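Local atomic coordinates of transcriptional regulator (Bacillus subtilis, PDB entry 1VI0), a protein that represses transcription of genes for fatty acid transport and beta-oxidation as a homodimer whose binding to DNA is inhibited by long-chain fatty acyl-CoA. Residues D54-L59 with L115-K120; L87-H92 with N183-L188. All blocks are in the same frame, centred on the assembly; numbering follows the deposited sequence.

Contact 1. Residues D54-L59 with L115-K120; sequences DILISL and LELRQK. With DCC (dodecyl-coa), chain C.
I57 reaches across from helix 52-75 and sets its CD1 methyl against CD1 of L117, the two carbons 3.4 Å apart, a squeeze tighter than two methyl groups normally allow. The isoleucine owes this reach to its torsions: CG1 lies anti to the carbonyl carbon (chi1 -65°) and CD1 continues outward in an extended chain. L117 answers with a CG anti to its backbone N, a turn that brings CD1 in obliquely against both CD1 and CG1 of I57. The same isoleucine methyl also rests on the aliphatic stem of K120, 3.9 Å from CD, and L56 adds a looser touch, its CD2 standing 4.5 Å from CD2 of L117.

K120 divides its roles: CB and CD cross the end of I57 at a slant, while the extended chain carries the ammonium back over its own helix to E116. There NZ is 2.6 Å from OE2 and 2.7 Å from OE1, meeting both on their syn sides and somewhat out of the carboxylate plane. E53 provides a second salt-bridge partner. With an alanine here, CD would be gone from beside I57, which is likely to leave that methyl less covered and the close carboxylates of E116 and E53 without the cation they share.

One residue on from L117, R118 turns to the bound dodecyl-CoA. Its NH1 donates to OP1 of the ligand at 3.0 Å, and OA1 lies over one face of the guanidinium, 2.9 Å from NH1; Q112 O and N122 OD1 hold NH2 and NE. The axes of 54-59 and 115-120 approach to 10.8 Å and run 25° apart, a junction characteristic of TetR-family repressors, in which the helix following the DNA-binding helix-turn-helix packs against a helix of the ligand-binding domain.

Contact 2. Residues L87-H92 with N183-L188; sequences LVISKH and NSVLEL
V185 is the first residue of 183-188 to meet the other helix, its CG1 approaching CD1 of I89 to 4.3 Å. This is a loose apolar touch between two methyl groups. The valine also faces beyond this pair, packing on F93 of helix 81-97 and on T161 of helix 151-171.

At L186 the contact closes up. CD1 of I89 lies against the backbone here, 3.7 Å from CA of L186 and 3.8 Å from its N, and 3.9 Å from CB. With chi1 at -55°, CG1 of the isoleucine is turned away from its carbonyl carbon, and chi2 of 167° sends CD1 onward to L186. The leucine meets I89 chiefly through its backbone and CB, with its CD1 also 4.3 Å from CD1 of I89; the rest of the branch packs along helix 81-97 on K82, L85 and A86. The CA atoms of I89 and L186 are 7.2 Å apart, near enough for a single side chain to bridge the gap between the backbones. No hydrogen bond crosses between the two segments.

The next residue, E187, forms a salt bridge with K82, tying the same two helices together through charge, and L188 packs on M157 of the second subunit. Helix 182-191 is thus set against helix 81-97, with helix 151-171 touching both, I162 against I89 and T161 against V185. On a neighbouring face of helix 81-97, V88 packs on M71 of helix 52-75 and on Y128 and I135 of helix 115-141, placing this buried contact within the all-helical ligand-binding domain.

In the fold
The centres of contact 1 and contact 2 lie 28 Å apart, on opposite sides of the chain's centre, and their nearest atoms are about 13 Å from each other. Their segments alternate along the sequence: 54-59, 87-92, 115-120, then 183-188. Helices 52-75 and 81-97 are consecutive and pack together, and helix 115-141, which enters contact 1 near its start, runs on to meet helix 81-97. Contact 1 joins the DNA-binding part to the ligand-binding domain, whereas contact 2 lies within the latter. R118 and H92 both belong to the dodecyl-CoA pocket, an arrangement consistent with acyl-CoA influencing DNA binding through these helices.

Contact 1. Residues D54-L59 with L115-K120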
# COMPACT_ATOMS: atom_id res chain seq x y z
N ASP A 54 17.13 -13.31 -3.15
CA ASP A 54 18.14 -12.77 -2.26
C ASP A 54 18.62 -11.37 -2.68
O ASP A 54 18.79 -10.50 -1.81
CB ASP A 54 19.32 -13.72 -2.16
CG ASP A 54 20.28 -13.40 -1.05
OD1 ASP A 54 19.86 -12.85 0.01
OD2 ASP A 54 21.49 -13.58 -1.22
N ILE A 55 18.74 -11.12 -3.96
CA ILE A 55 19.09 -9.80 -4.49
C ILE A 55 17.95 -8.80 -4.17
O ILE A 55 18.28 -7.74 -3.59
CB ILE A 55 19.36 -9.80 -5.98
CG1 ILE A 55 20.59 -10.70 -6.31
CG2 ILE A 55 19.64 -8.39 -6.49
CD1 ILE A 55 20.66 -10.96 -7.83
N LEU A 56 16.73 -9.16 -4.36
CA LEU A 56 15.60 -8.23 -4.07
C LEU A 56 15.57 -7.85 -2.60
O LEU A 56 15.46 -6.69 -2.16
CB LEU A 56 14.29 -8.88 -4.43
CG LEU A 56 13.05 -7.94 -4.25
CD1 LEU A 56 13.09 -6.85 -5.31
CD2 LEU A 56 11.80 -8.82 -4.42
N ILE A 57 15.58 -8.88 -1.76
CA ILE A 57 15.59 -8.69 -0.31
C ILE A 57 16.80 -7.89 0.16
O ILE A 57 16.66 -6.93 0.94
CB ILE A 57 15.55 -10.08 0.37
CG1 ILE A 57 14.22 -10.75 0.05
CG2 ILE A 57 15.80 -9.94 1.87
CD1 ILE A 57 14.27 -12.27 0.26
N SER A 58 18.00 -8.15 -0.35
CA SER A 58 19.23 -7.48 0.02
C SER A 58 19.25 -6.01 -0.46
O SER A 58 19.69 -5.13 0.24
CB SER A 58 20.46 -8.21 -0.52
OG SER A 58 20.59 -9.49 0.14
N LEU A 59 18.65 -5.81 -1.63
CA LEU A 59 18.59 -4.40 -2.16
C LEU A 59 17.72 -3.60 -1.21
O LEU A 59 18.09 -2.49 -0.79
CB LEU A 59 18.04 -4.52 -3.53
CG LEU A 59 17.33 -3.48 -4.34
CD1 LEU A 59 17.01 -4.06 -5.73
CD2 LEU A 59 16.08 -2.88 -3.73
N LEU A 115 3.57 -15.13 0.03
CA LEU A 115 3.74 -14.77 1.44
C LEU A 115 5.06 -15.11 2.03
O LEU A 115 5.63 -14.29 2.82
CB LEU A 115 2.55 -15.26 2.26
CG LEU A 115 1.26 -14.43 2.19
CD1 LEU A 115 0.36 -14.76 3.40
CD2 LEU A 115 1.57 -12.94 2.20
N GLU A 116 5.71 -16.23 1.72
CA GLU A 116 7.03 -16.43 2.37
C GLU A 116 7.92 -15.24 2.08
O GLU A 116 8.46 -14.61 2.99
CB GLU A 116 7.67 -17.74 1.99
CG GLU A 116 8.30 -17.82 0.62
CD GLU A 116 9.81 -17.72 0.65
OE1 GLU A 116 10.39 -16.82 0.00
OE2 GLU A 116 10.44 -18.57 1.34
N LEU A 117 8.03 -14.85 0.81
CA LEU A 117 8.89 -13.75 0.41
C LEU A 117 8.45 -12.41 0.99
O LEU A 117 9.28 -11.63 1.48
CB LEU A 117 8.93 -13.65 -1.11
CG LEU A 117 9.74 -12.51 -1.72
CD1 LEU A 117 11.15 -12.47 -1.15
CD2 LEU A 117 9.79 -12.63 -3.23
N ARG A 118 7.15 -12.15 0.98
CA ARG A 118 6.65 -10.86 1.48
C ARG A 118 6.94 -10.64 2.95
O ARG A 118 7.16 -9.48 3.41
CB ARG A 118 5.20 -10.71 1.18
CG ARG A 118 4.59 -9.38 1.54
CD ARG A 118 5.51 -8.21 1.04
NE ARG A 118 4.67 -7.02 1.25
CZ ARG A 118 3.63 -6.71 0.49
NH1 ARG A 118 2.85 -5.67 0.83
NH2 ARG A 118 3.37 -7.40 -0.59
N GLN A 119 6.92 -11.71 3.73
CA GLN A 119 7.27 -11.60 5.16
C GLN A 119 8.72 -11.17 5.34
O GLN A 119 9.09 -10.43 6.25
CB GLN A 119 7.18 -12.99 5.82
CG GLN A 119 5.80 -13.34 6.34
CD GLN A 119 5.91 -14.67 7.12
OE1 GLN A 119 6.49 -15.62 6.58
NE2 GLN A 119 5.38 -14.65 8.32
N LYS A 120 9.59 -11.71 4.47
CA LYS A 120 11.01 -11.41 4.53
C LYS A 120 11.22 -9.92 4.26
O LYS A 120 11.86 -9.23 5.03
CB LYS A 120 11.80 -12.26 3.54
CG LYS A 120 11.47 -13.75 3.72
CD LYS A 120 12.32 -14.61 2.77
CE LYS A 120 11.89 -16.07 2.92
NZ LYS A 120 12.39 -16.91 1.78
C2 DCC C . -4.30 -4.27 16.95
C4 DCC C . -2.42 -4.92 15.90
C5 DCC C . -2.40 -3.82 15.08
C6 DCC C . -3.48 -2.93 15.25
C8 DCC C . -0.69 -4.96 14.59
C10 DCC C . 12.81 3.10 1.99
C11 DCC C . 13.88 3.23 0.89
C12 DCC C . 14.60 1.92 0.59
N9 DCC C . -1.33 -5.67 15.57
N7 DCC C . -1.31 -3.86 14.24
N3 DCC C . -3.33 -5.19 16.87
N1 DCC C . -4.39 -3.13 16.22
N6 DCC C . -3.59 -1.84 14.48
C1' DCC C . -0.88 -6.91 16.30
C2' DCC C . -0.28 -8.00 15.38
O2' DCC C . -1.37 -8.94 15.13
C3' DCC C . 0.72 -8.70 16.36
O3' DCC C . -0.06 -9.44 17.36
C4' DCC C . 1.30 -7.42 17.08
O4' DCC C . 0.25 -6.46 17.07
C5' DCC C . 2.59 -6.96 16.42
O5' DCC C . 2.47 -6.81 14.98
P1 DCC C . 3.01 -5.53 14.20
O11 DCC C . 2.77 -5.73 12.78
O12 DCC C . 2.42 -4.26 14.89
O6 DCC C . 4.52 -5.45 14.54
P2 DCC C . 5.38 -6.51 13.90
O21 DCC C . 6.80 -6.02 14.08
O22 DCC C . 4.99 -7.84 14.40
O7 DCC C . 5.14 -6.53 12.29
CPA DCC C . 5.90 -5.52 11.48
CPB DCC C . 5.53 -5.69 9.98
CP8 DCC C . 4.00 -5.83 9.83
CP7 DCC C . 6.18 -6.98 9.50
CP9 DCC C . 6.11 -4.62 9.12
OP3 DCC C . 3.32 -4.82 10.51
CP6 DCC C . 3.54 -5.91 8.39
OP2 DCC C . 3.88 -6.85 7.69
NP2 DCC C . 2.77 -4.92 8.03
CP5 DCC C . 2.25 -4.82 6.61
CP4 DCC C . 3.23 -3.79 5.91
CP3 DCC C . 2.97 -3.76 4.40
OP1 DCC C . 3.09 -4.79 3.73
NP1 DCC C . 2.58 -2.62 3.92
CP2 DCC C . 2.25 -2.35 2.50
CP1 DCC C . 3.32 -1.40 2.08
S DCC C . 5.03 -1.83 2.47
P3 DCC C . 0.22 -10.90 17.96
O31 DCC C . 0.70 -11.76 16.88
O32 DCC C . 1.22 -10.80 19.04
O33 DCC C . -1.14 -11.28 18.49
CA1 DCC C . 5.43 -2.90 1.07
CA2 DCC C . 6.97 -3.05 0.85
OA1 DCC C . 4.59 -3.39 0.35
CA3 DCC C . 7.58 -1.85 0.09
CA4 DCC C . 8.67 -1.08 0.72
CA5 DCC C . 8.26 0.27 1.28
CA6 DCC C . 9.30 1.36 1.12
CA7 DCC C . 9.98 1.80 2.40
CA8 DCC C . 10.35 3.24 2.54
CA9 DCC C . 11.46 3.75 1.62

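Contact 2. Residues L87-H92 with N183-L188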
# COMPACT_ATOMS: atom_id res chain seq x y z
N LEU A 87 10.63 15.77 9.11
CA LEU A 87 11.90 15.29 8.58
C LEU A 87 11.71 13.92 7.92
O LEU A 87 12.17 13.73 6.77
CB LEU A 87 12.96 15.28 9.66
CG LEU A 87 14.41 15.37 9.12
CD1 LEU A 87 14.48 16.38 7.98
CD2 LEU A 87 15.30 15.82 10.26
N VAL A 88 11.02 13.02 8.62
CA VAL A 88 10.74 11.72 8.03
C VAL A 88 10.02 11.87 6.70
O VAL A 88 10.48 11.24 5.74
CB VAL A 88 9.84 10.85 8.97
CG1 VAL A 88 9.49 9.60 8.23
CG2 VAL A 88 10.69 10.51 10.21
N ILE A 89 8.95 12.64 6.63
CA ILE A 89 8.21 12.77 5.37
C ILE A 89 9.09 13.33 4.25
O ILE A 89 9.14 12.85 3.13
CB ILE A 89 6.92 13.56 5.55
CG1 ILE A 89 6.04 12.89 6.66
CG2 ILE A 89 6.15 13.72 4.27
CD1 ILE A 89 4.92 13.76 7.11
N SER A 90 9.74 14.47 4.58
CA SER A 90 10.55 15.10 3.51
C SER A 90 11.72 14.23 3.09
O SER A 90 11.97 14.11 1.88
CB SER A 90 10.99 16.48 4.01
OG SER A 90 11.94 16.40 5.02
N LYS A 91 12.33 13.47 4.02
CA LYS A 91 13.43 12.60 3.66
C LYS A 91 12.94 11.38 2.86
O LYS A 91 13.63 11.03 1.87
CB LYS A 91 14.33 12.26 4.82
CG LYS A 91 14.95 13.53 5.45
CD LYS A 91 16.22 13.89 4.69
CE LYS A 91 16.26 15.37 4.33
NZ LYS A 91 15.31 15.70 3.21
N HIS A 92 11.80 10.87 3.22
CA HIS A 92 11.21 9.72 2.46
C HIS A 92 10.94 10.15 1.02
O HIS A 92 11.36 9.54 0.03
CB HIS A 92 10.00 9.21 3.19
CG HIS A 92 9.30 7.99 2.67
ND1 HIS A 92 8.74 7.02 3.50
CD2 HIS A 92 8.99 7.63 1.42
CE1 HIS A 92 8.10 6.14 2.72
NE2 HIS A 92 8.26 6.48 1.43
N ASN A 183 5.08 19.28 3.46
CA ASN A 183 4.43 19.96 4.57
C ASN A 183 2.94 19.75 4.64
O ASN A 183 2.35 19.66 5.72
CB ASN A 183 4.73 21.47 4.50
CG ASN A 183 4.32 22.23 5.73
OD1 ASN A 183 5.01 22.08 6.77
ND2 ASN A 183 3.31 23.06 5.68
N SER A 184 2.22 19.67 3.50
CA SER A 184 0.80 19.53 3.51
C SER A 184 0.37 18.12 3.98
O SER A 184 -0.57 18.01 4.74
CB SER A 184 0.16 19.82 2.14
OG SER A 184 0.42 21.23 1.91
N VAL A 185 1.28 17.19 3.69
CA VAL A 185 1.04 15.78 4.14
C VAL A 185 1.21 15.76 5.68
O VAL A 185 0.30 15.30 6.37
CB VAL A 185 2.04 14.86 3.48
CG1 VAL A 185 1.83 13.45 4.12
CG2 VAL A 185 1.69 14.69 1.98
N LEU A 186 2.31 16.35 6.12
CA LEU A 186 2.47 16.54 7.60
C LEU A 186 1.28 17.14 8.25
O LEU A 186 0.73 16.61 9.27
CB LEU A 186 3.71 17.45 7.81
CG LEU A 186 3.88 17.87 9.27
CD1 LEU A 186 4.35 16.69 10.16
CD2 LEU A 186 4.93 18.97 9.33
N GLU A 187 0.73 18.31 7.78
CA GLU A 187 -0.39 18.95 8.41
C GLU A 187 -1.66 18.10 8.44
O GLU A 187 -2.46 18.17 9.41
CB GLU A 187 -0.61 20.35 7.80
CG GLU A 187 0.54 21.32 8.15
CD GLU A 187 0.65 21.54 9.66
OE1 GLU A 187 -0.31 21.28 10.40
OE2 GLU A 187 1.72 22.02 10.10
N LEU A 188 -1.89 17.31 7.40
CA LEU A 188 -3.01 16.40 7.33
C LEU A 188 -2.86 15.34 8.46
O LEU A 188 -3.88 15.11 9.12
CB LEU A 188 -3.07 15.63 5.99
CG LEU A 188 -3.70 16.57 4.85
CD1 LEU A 188 -3.35 16.06 3.51
CD2 LEU A 188 -5.20 16.62 5.14